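Local coordinates for protein arylalkylamine N-Acetyltransferase like 5b (Aedes aegypti, PDB 4FD4) that probably transfers acyl groups from coenzyme A thioesters to arylalkylamines such as serotonin and dopamine, as a GNAT-family N-acetyltransferase, at residues A[32-37]-A[102-107]; A[190-195]-A[199-204]. All blocks are in the same frame, centred on the assembly; numbering follows the deposited sequence.

Contact 1 comes first along the chain and closes before contact 2 opens. It joins helix 33-37 to helix 99-115. Contact 2 lies within the connection between strands 182-188 and 209-216, which are neighbours at one margin of the seven-stranded sheet. The two centres are about 9 Å apart, on the same side of the chain's centre. They touch directly. S37 O and E202 N are 2.7 Å apart, a probable hydrogen bond. A weak ion pair runs from K106 to E195. The connection between the last two strands therefore packs on both helices of contact 1, with the F201 ring on I34, S37 and L107.

Contact 1 of 2, residues A[32-37]-A[102-107]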
ATOM      1  N   GLU A  32      -5.296   3.877   8.222  1.00 30.07           N
ATOM      2  CA  GLU A  32      -5.057   2.574   7.580  1.00 34.33           C
ATOM      3  C   GLU A  32      -5.585   1.416   8.425  1.00 31.68           C
ATOM      4  O   GLU A  32      -5.203   1.255   9.582  1.00 33.33           O
ATOM      5  CB  GLU A  32      -3.567   2.376   7.258  1.00 34.12           C
ATOM      6  CG  GLU A  32      -3.155   0.938   6.903  1.00 35.42           C
ATOM      7  CD  GLU A  32      -4.005   0.312   5.810  1.00 40.54           C
ATOM      8  OE1 GLU A  32      -4.407   1.029   4.860  1.00 44.82           O
ATOM      9  OE2 GLU A  32      -4.271  -0.909   5.910  1.00 40.51           O
ATOM     10  N   GLY A  33      -6.477   0.625   7.838  1.00 34.57           N
ATOM     11  CA  GLY A  33      -7.118  -0.469   8.549  1.00 39.31           C
ATOM     12  C   GLY A  33      -6.149  -1.424   9.231  1.00 35.35           C
ATOM     13  O   GLY A  33      -6.321  -1.770  10.397  1.00 36.13           O
ATOM     14  N   ILE A  34      -5.120  -1.854   8.512  1.00 31.14           N
ATOM     15  CA  ILE A  34      -4.155  -2.776   9.103  1.00 30.91           C
ATOM     16  C   ILE A  34      -3.499  -2.199  10.364  1.00 32.63           C
ATOM     17  O   ILE A  34      -3.579  -2.801  11.433  1.00 33.97           O
ATOM     18  CB  ILE A  34      -3.113  -3.260   8.071  1.00 34.18           C
ATOM     19  CG1 ILE A  34      -3.810  -4.120   7.006  1.00 30.75           C
ATOM     20  CG2 ILE A  34      -2.004  -4.059   8.749  1.00 32.97           C
ATOM     21  CD1 ILE A  34      -2.920  -4.520   5.836  1.00 30.65           C
ATOM     22  N   THR A  35      -2.884  -1.024  10.257  1.00 29.21           N
ATOM     23  CA  THR A  35      -2.168  -0.434  11.393  1.00 27.94           C
ATOM     24  C   THR A  35      -3.051  -0.107  12.620  1.00 30.72           C
ATOM     25  O   THR A  35      -2.649  -0.386  13.749  1.00 32.12           O
ATOM     26  CB  THR A  35      -1.252   0.756  10.944  1.00 36.63           C
ATOM     27  OG1 THR A  35      -1.067   1.698  12.006  1.00 39.06           O
ATOM     28  CG2 THR A  35      -1.839   1.453   9.754  1.00 36.92           C
ATOM     29  N   ILE A  36      -4.254   0.437  12.413  1.00 33.68           N
ATOM     30  CA  ILE A  36      -5.101   0.812  13.564  1.00 39.15           C
ATOM     31  C   ILE A  36      -5.951  -0.325  14.147  1.00 39.88           C
ATOM     32  O   ILE A  36      -6.507  -0.190  15.237  1.00 39.45           O
ATOM     33  CB  ILE A  36      -6.012   2.043  13.285  1.00 34.77           C
ATOM     34  CG1 ILE A  36      -7.088   1.698  12.256  1.00 32.10           C
ATOM     35  CG2 ILE A  36      -5.177   3.245  12.847  1.00 33.95           C
ATOM     36  CD1 ILE A  36      -8.242   2.689  12.235  1.00 42.33           C
ATOM     37  N   SER A  37      -6.062  -1.441  13.435  1.00 37.34           N
ATOM     38  CA  SER A  37      -6.813  -2.576  13.971  1.00 35.06           C
ATOM     39  C   SER A  37      -5.938  -3.470  14.854  1.00 42.80           C
ATOM     40  O   SER A  37      -6.430  -4.413  15.487  1.00 37.44           O
ATOM     41  CB  SER A  37      -7.420  -3.397  12.843  1.00 36.00           C
ATOM     42  OG  SER A  37      -6.443  -4.228  12.242  1.00 44.67           O
ATOM     43  N   GLY A 102       6.938  -6.566  12.495  1.00 26.29           N
ATOM     44  CA  GLY A 102       7.141  -7.967  12.123  1.00 29.03           C
ATOM     45  C   GLY A 102       5.839  -8.697  11.816  1.00 26.43           C
ATOM     46  O   GLY A 102       5.725  -9.415  10.809  1.00 29.68           O
ATOM     47  N   ASP A 103       4.842  -8.498  12.678  1.00 27.28           N
ATOM     48  CA  ASP A 103       3.527  -9.096  12.478  1.00 26.20           C
ATOM     49  C   ASP A 103       2.861  -8.594  11.199  1.00 27.29           C
ATOM     50  O   ASP A 103       2.258  -9.376  10.433  1.00 26.33           O
ATOM     51  CB  ASP A 103       2.602  -8.814  13.676  1.00 28.85           C
ATOM     52  CG  ASP A 103       3.057  -9.501  14.958  1.00 35.02           C
ATOM     53  OD1 ASP A 103       2.608  -9.056  16.042  1.00 30.87           O
ATOM     54  OD2 ASP A 103       3.858 -10.469  14.885  1.00 32.35           O
ATOM     55  N   ILE A 104       2.951  -7.286  10.973  1.00 28.11           N
ATOM     56  CA  ILE A 104       2.356  -6.705   9.763  1.00 26.29           C
ATOM     57  C   ILE A 104       3.051  -7.237   8.513  1.00 22.14           C
ATOM     58  O   ILE A 104       2.397  -7.600   7.527  1.00 24.77           O
ATOM     59  CB  ILE A 104       2.355  -5.159   9.789  1.00 26.96           C
ATOM     60  CG1 ILE A 104       1.366  -4.665  10.850  1.00 23.75           C
ATOM     61  CG2 ILE A 104       1.947  -4.603   8.425  1.00 27.67           C
ATOM     62  CD1 ILE A 104       1.476  -3.170  11.156  1.00 25.51           C
ATOM     63  N   LEU A 105       4.373  -7.308   8.573  1.00 24.12           N
ATOM     64  CA  LEU A 105       5.182  -7.860   7.488  1.00 27.05           C
ATOM     65  C   LEU A 105       4.765  -9.286   7.146  1.00 25.17           C
ATOM     66  O   LEU A 105       4.653  -9.634   5.966  1.00 22.73           O
ATOM     67  CB  LEU A 105       6.659  -7.844   7.873  1.00 27.80           C
ATOM     68  CG  LEU A 105       7.512  -6.729   7.291  1.00 31.44           C
ATOM     69  CD1 LEU A 105       8.899  -6.736   7.943  1.00 36.72           C
ATOM     70  CD2 LEU A 105       7.619  -6.902   5.779  1.00 29.32           C
ATOM     71  N   LYS A 106       4.542 -10.111   8.167  1.00 22.44           N
ATOM     72  CA  LYS A 106       4.033 -11.467   7.918  1.00 28.04           C
ATOM     73  C   LYS A 106       2.673 -11.474   7.259  1.00 26.41           C
ATOM     74  O   LYS A 106       2.424 -12.269   6.343  1.00 26.20           O
ATOM     75  CB  LYS A 106       3.981 -12.290   9.207  1.00 26.63           C
ATOM     76  CG  LYS A 106       5.337 -12.622   9.796  1.00 32.04           C
ATOM     77  CD  LYS A 106       5.125 -13.203  11.181  1.00 36.83           C
ATOM     78  CE  LYS A 106       6.435 -13.466  11.887  1.00 47.31           C
ATOM     79  NZ  LYS A 106       6.190 -14.147  13.184  1.00 46.22           N
ATOM     80  N   LEU A 107       1.781 -10.606   7.726  1.00 22.92           N
ATOM     81  CA  LEU A 107       0.482 -10.462   7.060  1.00 21.15           C
ATOM     82  C   LEU A 107       0.587 -10.069   5.572  1.00 22.38           C
ATOM     83  O   LEU A 107      -0.073 -10.659   4.705  1.00 23.93           O
ATOM     84  CB  LEU A 107      -0.402  -9.466   7.806  1.00 24.55           C
ATOM     85  CG  LEU A 107      -1.686  -9.026   7.103  1.00 25.83           C
ATOM     86  CD1 LEU A 107      -2.635 -10.206   6.855  1.00 27.78           C
ATOM     87  CD2 LEU A 107      -2.375  -7.955   7.937  1.00 35.29           C
TER
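I34 meets I104 and L107 through aliphatic branches, with no flat group between them. The flat group at the start of helix 33-37 is the carboxylate of E32, the N-cap residue. I34 N approaches E32 OE2 from above the carboxylate plane, 39° out of it, in a 2.9 Å hydrogen bond. This N-cap bond satisfies I34 N at the start of the helix.

The I34 CG2 methyl lies opposite the backbone N across the CA-CB bond, with CG1 at chi1 -66°. It carries most of the contact. It is 4.0 Å from I104 CG2, and the two isoleucine side chains cross obliquely. L107 reaches toward I34 tip to tip, and its CD2 also lies 4.0 Å from I34 CG2. L107 CD2 is 4.1 Å from I34 CD1 as well. I104 and L107 lie one turn apart on helix 99-115 and receive I34 between them.

Polar links flank this buried apolar patch: K100 NZ donates to T35 O, and D103 OD1 pairs with Y38 OH. A glycerol molecule, probably from the crystallisation liquor, lies about 4 Å from the I34 side chain. The patch is small and joins the short helix 33-37 to the long helix 99-115 of the GNAT acetyltransferase fold.

Contact 2 of 2, residues A[190-195]-A[199-204]; sequences GDYRDE and KLFEPL
K199 and R193 meet about midway along the connection between strands 182-188 and 209-216. These are the last two strands of this chain, a beta-hairpin with a long connection at the margin of the GNAT sheet. The two segments run roughly antiparallel, but neither is a regular strand. Side chains and a water join them.

K199 comes first. Its chain is extended until a bend at the end (chi4 67°), which turns NZ onto G190 O. The hydrogen bond is 2.8 Å long and lies in the carbonyl plane, on a lone pair. The same oxygen also accepts from R193 NH1, at 3.0 Å and 166° at the hydrogen. R193 NH1 gives a second bond to Y192 O at 2.8 Å, this one from 61° above the carbonyl plane and not on a lone pair. K199 CG lies over one face of the guanidinium, toward its rim, 3.4 Å from R193 NH1. The two positive ends are close because K199 NZ and R193 NH1 share G190 O, and that oxygen probably eases their repulsion.

L200 is next. Its CD1 lies at the edge of the Y192 ring and 3.7 Å from D194 OD2. The other carboxylate oxygen, D194 OD1, accepts from E198 N.

F201 follows, with its ring edge turned to Y192: F201 CD2 is 3.9 Å from Y192 CD2. L107 of helix 99-115 touches both aromatic rings, which places them on the buried side of the loop.

After the outward-pointing E202, P203 turns back toward the first segment and sets its CD beside G190 N.

Water 1 bridges the backbones at the middle of the contact. It lies 2.9 Å from Y192 O and accepts from F201 N at 2.9 Å.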
ATOM      1  N   GLY A 190     -10.085  -9.899  10.600  1.00 44.97           N
ATOM      2  CA  GLY A 190     -10.312 -10.486  11.914  1.00 43.75           C
ATOM      3  C   GLY A 190     -10.127 -11.996  11.935  1.00 43.20           C
ATOM      4  O   GLY A 190      -9.942 -12.596  12.995  1.00 44.89           O
ATOM      5  N   ASP A 191     -10.179 -12.616  10.761  1.00 42.86           N
ATOM      6  CA  ASP A 191      -9.958 -14.053  10.668  1.00 41.81           C
ATOM      7  C   ASP A 191      -8.469 -14.420  10.570  1.00 43.35           C
ATOM      8  O   ASP A 191      -8.111 -15.597  10.647  1.00 43.06           O
ATOM      9  CB  ASP A 191     -10.742 -14.649   9.497  1.00 46.07           C
ATOM     10  CG  ASP A 191     -12.246 -14.606   9.717  1.00 47.56           C
ATOM     11  OD1 ASP A 191     -12.678 -14.463  10.881  1.00 48.79           O
ATOM     12  OD2 ASP A 191     -12.996 -14.723   8.721  1.00 51.71           O
ATOM     13  N   TYR A 192      -7.607 -13.418  10.405  1.00 36.91           N
ATOM     14  CA  TYR A 192      -6.173 -13.673  10.303  1.00 36.47           C
ATOM     15  C   TYR A 192      -5.601 -14.271  11.587  1.00 34.33           C
ATOM     16  O   TYR A 192      -5.912 -13.814  12.689  1.00 36.03           O
ATOM     17  CB  TYR A 192      -5.379 -12.405   9.923  1.00 37.36           C
ATOM     18  CG  TYR A 192      -3.876 -12.632   9.919  1.00 30.02           C
ATOM     19  CD1 TYR A 192      -3.259 -13.324   8.876  1.00 28.50           C
ATOM     20  CD2 TYR A 192      -3.080 -12.171  10.957  1.00 27.46           C
ATOM     21  CE1 TYR A 192      -1.886 -13.550   8.869  1.00 26.91           C
ATOM     22  CE2 TYR A 192      -1.700 -12.394  10.957  1.00 30.08           C
ATOM     23  CZ  TYR A 192      -1.117 -13.085   9.912  1.00 27.89           C
ATOM     24  OH  TYR A 192       0.238 -13.302   9.898  1.00 29.42           O
ATOM     25  N   ARG A 193      -4.764 -15.293  11.416  1.00 32.51           N
ATOM     26  CA  ARG A 193      -4.054 -15.944  12.504  1.00 32.46           C
ATOM     27  C   ARG A 193      -2.612 -16.157  12.065  1.00 34.42           C
ATOM     28  O   ARG A 193      -2.378 -16.665  10.974  1.00 32.09           O
ATOM     29  CB  ARG A 193      -4.676 -17.312  12.788  1.00 39.25           C
ATOM     30  CG  ARG A 193      -6.101 -17.277  13.293  1.00 36.90           C
ATOM     31  CD  ARG A 193      -6.177 -16.607  14.649  1.00 37.85           C
ATOM     32  NE  ARG A 193      -7.543 -16.645  15.154  1.00 40.40           N
ATOM     33  CZ  ARG A 193      -8.485 -15.778  14.801  1.00 45.38           C
ATOM     34  NH1 ARG A 193      -8.200 -14.804  13.943  1.00 40.55           N
ATOM     35  NH2 ARG A 193      -9.711 -15.884  15.302  1.00 45.56           N
ATOM     36  N   ASP A 194      -1.640 -15.782  12.890  1.00 31.53           N
ATOM     37  CA  ASP A 194      -0.252 -16.065  12.534  1.00 32.85           C
ATOM     38  C   ASP A 194       0.080 -17.548  12.785  1.00 37.73           C
ATOM     39  O   ASP A 194      -0.821 -18.346  13.067  1.00 38.89           O
ATOM     40  CB  ASP A 194       0.725 -15.112  13.235  1.00 34.79           C
ATOM     41  CG  ASP A 194       0.824 -15.366  14.726  1.00 40.11           C
ATOM     42  OD1 ASP A 194       0.110 -16.261  15.232  1.00 34.93           O
ATOM     43  OD2 ASP A 194       1.612 -14.657  15.388  1.00 37.53           O
ATOM     44  N   GLU A 195       1.352 -17.923  12.663  1.00 40.70           N
ATOM     45  CA  GLU A 195       1.748 -19.329  12.819  1.00 42.12           C
ATOM     46  C   GLU A 195       1.580 -19.827  14.260  1.00 44.60           C
ATOM     47  O   GLU A 195       1.500 -21.036  14.505  1.00 45.08           O
ATOM     48  CB  GLU A 195       3.180 -19.563  12.320  1.00 40.85           C
ATOM     49  CG  GLU A 195       4.287 -19.186  13.296  1.00 47.27           C
ATOM     50  CD  GLU A 195       4.634 -17.705  13.261  1.00 50.56           C
ATOM     51  OE1 GLU A 195       4.046 -16.973  12.438  1.00 48.17           O
ATOM     52  OE2 GLU A 195       5.498 -17.275  14.057  1.00 55.30           O
ATOM     53  N   LYS A 199      -4.602 -14.270  17.065  1.00 38.84           N
ATOM     54  CA  LYS A 199      -5.390 -13.240  16.453  1.00 38.72           C
ATOM     55  C   LYS A 199      -4.778 -11.889  16.716  1.00 44.89           C
ATOM     56  O   LYS A 199      -4.714 -11.483  17.841  1.00 47.03           O
ATOM     57  CB  LYS A 199      -6.757 -13.254  17.086  1.00 43.12           C
ATOM     58  CG  LYS A 199      -7.772 -12.454  16.363  1.00 44.34           C
ATOM     59  CD  LYS A 199      -8.874 -12.091  17.277  1.00 49.15           C
ATOM     60  CE  LYS A 199      -9.667 -11.012  16.695  1.00 57.48           C
ATOM     61  NZ  LYS A 199     -10.368 -11.465  15.518  1.00 54.49           N
ATOM     62  N   LEU A 200      -4.346 -11.178  15.680  1.00 41.55           N
ATOM     63  CA  LEU A 200      -3.538  -9.979  15.897  1.00 39.02           C
ATOM     64  C   LEU A 200      -4.220  -8.687  15.461  1.00 38.63           C
ATOM     65  O   LEU A 200      -3.740  -7.598  15.758  1.00 38.74           O
ATOM     66  CB  LEU A 200      -2.193 -10.120  15.189  1.00 38.94           C
ATOM     67  CG  LEU A 200      -1.182 -11.020  15.887  1.00 38.17           C
ATOM     68  CD1 LEU A 200      -0.033 -11.362  14.954  1.00 34.68           C
ATOM     69  CD2 LEU A 200      -0.680 -10.362  17.163  1.00 43.07           C
ATOM     70  N   PHE A 201      -5.333  -8.812  14.755  1.00 40.07           N
ATOM     71  CA  PHE A 201      -6.024  -7.643  14.247  1.00 40.86           C
ATOM     72  C   PHE A 201      -7.496  -7.690  14.590  1.00 40.42           C
ATOM     73  O   PHE A 201      -8.150  -8.715  14.419  1.00 42.04           O
ATOM     74  CB  PHE A 201      -5.815  -7.522  12.738  1.00 39.60           C
ATOM     75  CG  PHE A 201      -4.370  -7.382  12.347  1.00 41.60           C
ATOM     76  CD1 PHE A 201      -3.761  -6.136  12.333  1.00 37.19           C
ATOM     77  CD2 PHE A 201      -3.616  -8.495  12.013  1.00 33.11           C
ATOM     78  CE1 PHE A 201      -2.431  -5.999  11.977  1.00 33.77           C
ATOM     79  CE2 PHE A 201      -2.280  -8.371  11.660  1.00 35.63           C
ATOM     80  CZ  PHE A 201      -1.687  -7.122  11.639  1.00 34.92           C
ATOM     81  N   GLU A 202      -8.006  -6.564  15.071  1.00 45.31           N
ATOM     82  CA  GLU A 202      -9.384  -6.458  15.522  1.00 47.14           C
ATOM     83  C   GLU A 202     -10.002  -5.185  14.971  1.00 46.65           C
ATOM     84  O   GLU A 202     -10.111  -4.186  15.680  1.00 50.14           O
ATOM     85  CB  GLU A 202      -9.424  -6.423  17.050  1.00 53.42           C
ATOM     86  CG  GLU A 202     -10.552  -7.231  17.679  1.00 60.12           C
ATOM     87  CD  GLU A 202     -10.126  -7.901  18.977  1.00 59.88           C
ATOM     88  OE1 GLU A 202     -10.289  -9.134  19.087  1.00 62.01           O
ATOM     89  OE2 GLU A 202      -9.629  -7.199  19.884  1.00 60.42           O
ATOM     90  N   PRO A 203     -10.410  -5.210  13.695  1.00 48.52           N
ATOM     91  CA  PRO A 203     -10.946  -3.983  13.097  1.00 50.60           C
ATOM     92  C   PRO A 203     -12.266  -3.575  13.752  1.00 59.99           C
ATOM     93  O   PRO A 203     -13.239  -4.345  13.721  1.00 57.89           O
ATOM     94  CB  PRO A 203     -11.165  -4.372  11.625  1.00 47.87           C
ATOM     95  CG  PRO A 203     -11.298  -5.865  11.636  1.00 48.37           C
ATOM     96  CD  PRO A 203     -10.452  -6.356  12.768  1.00 45.35           C
ATOM     97  N   LEU A 204     -12.288  -2.385  14.352  1.00 59.95           N
ATOM     98  CA  LEU A 204     -13.504  -1.855  14.960  1.00 62.03           C
ATOM     99  C   LEU A 204     -14.699  -2.097  14.044  1.00 60.99           C
ATOM    100  O   LEU A 204     -15.810  -2.366  14.509  1.00 63.53           O
ATOM    101  CB  LEU A 204     -13.348  -0.363  15.250  1.00 62.66           C
ATOM    102  CG  LEU A 204     -13.782   0.097  16.645  1.00 59.73           C
ATOM    103  CD1 LEU A 204     -15.304   0.123  16.780  1.00 61.04           C
ATOM    104  CD2 LEU A 204     -13.152  -0.788  17.714  1.00 58.10           C
TER
HETATM  105  O   HOH W   1      -6.269 -10.983  13.140  1.00 36.26           O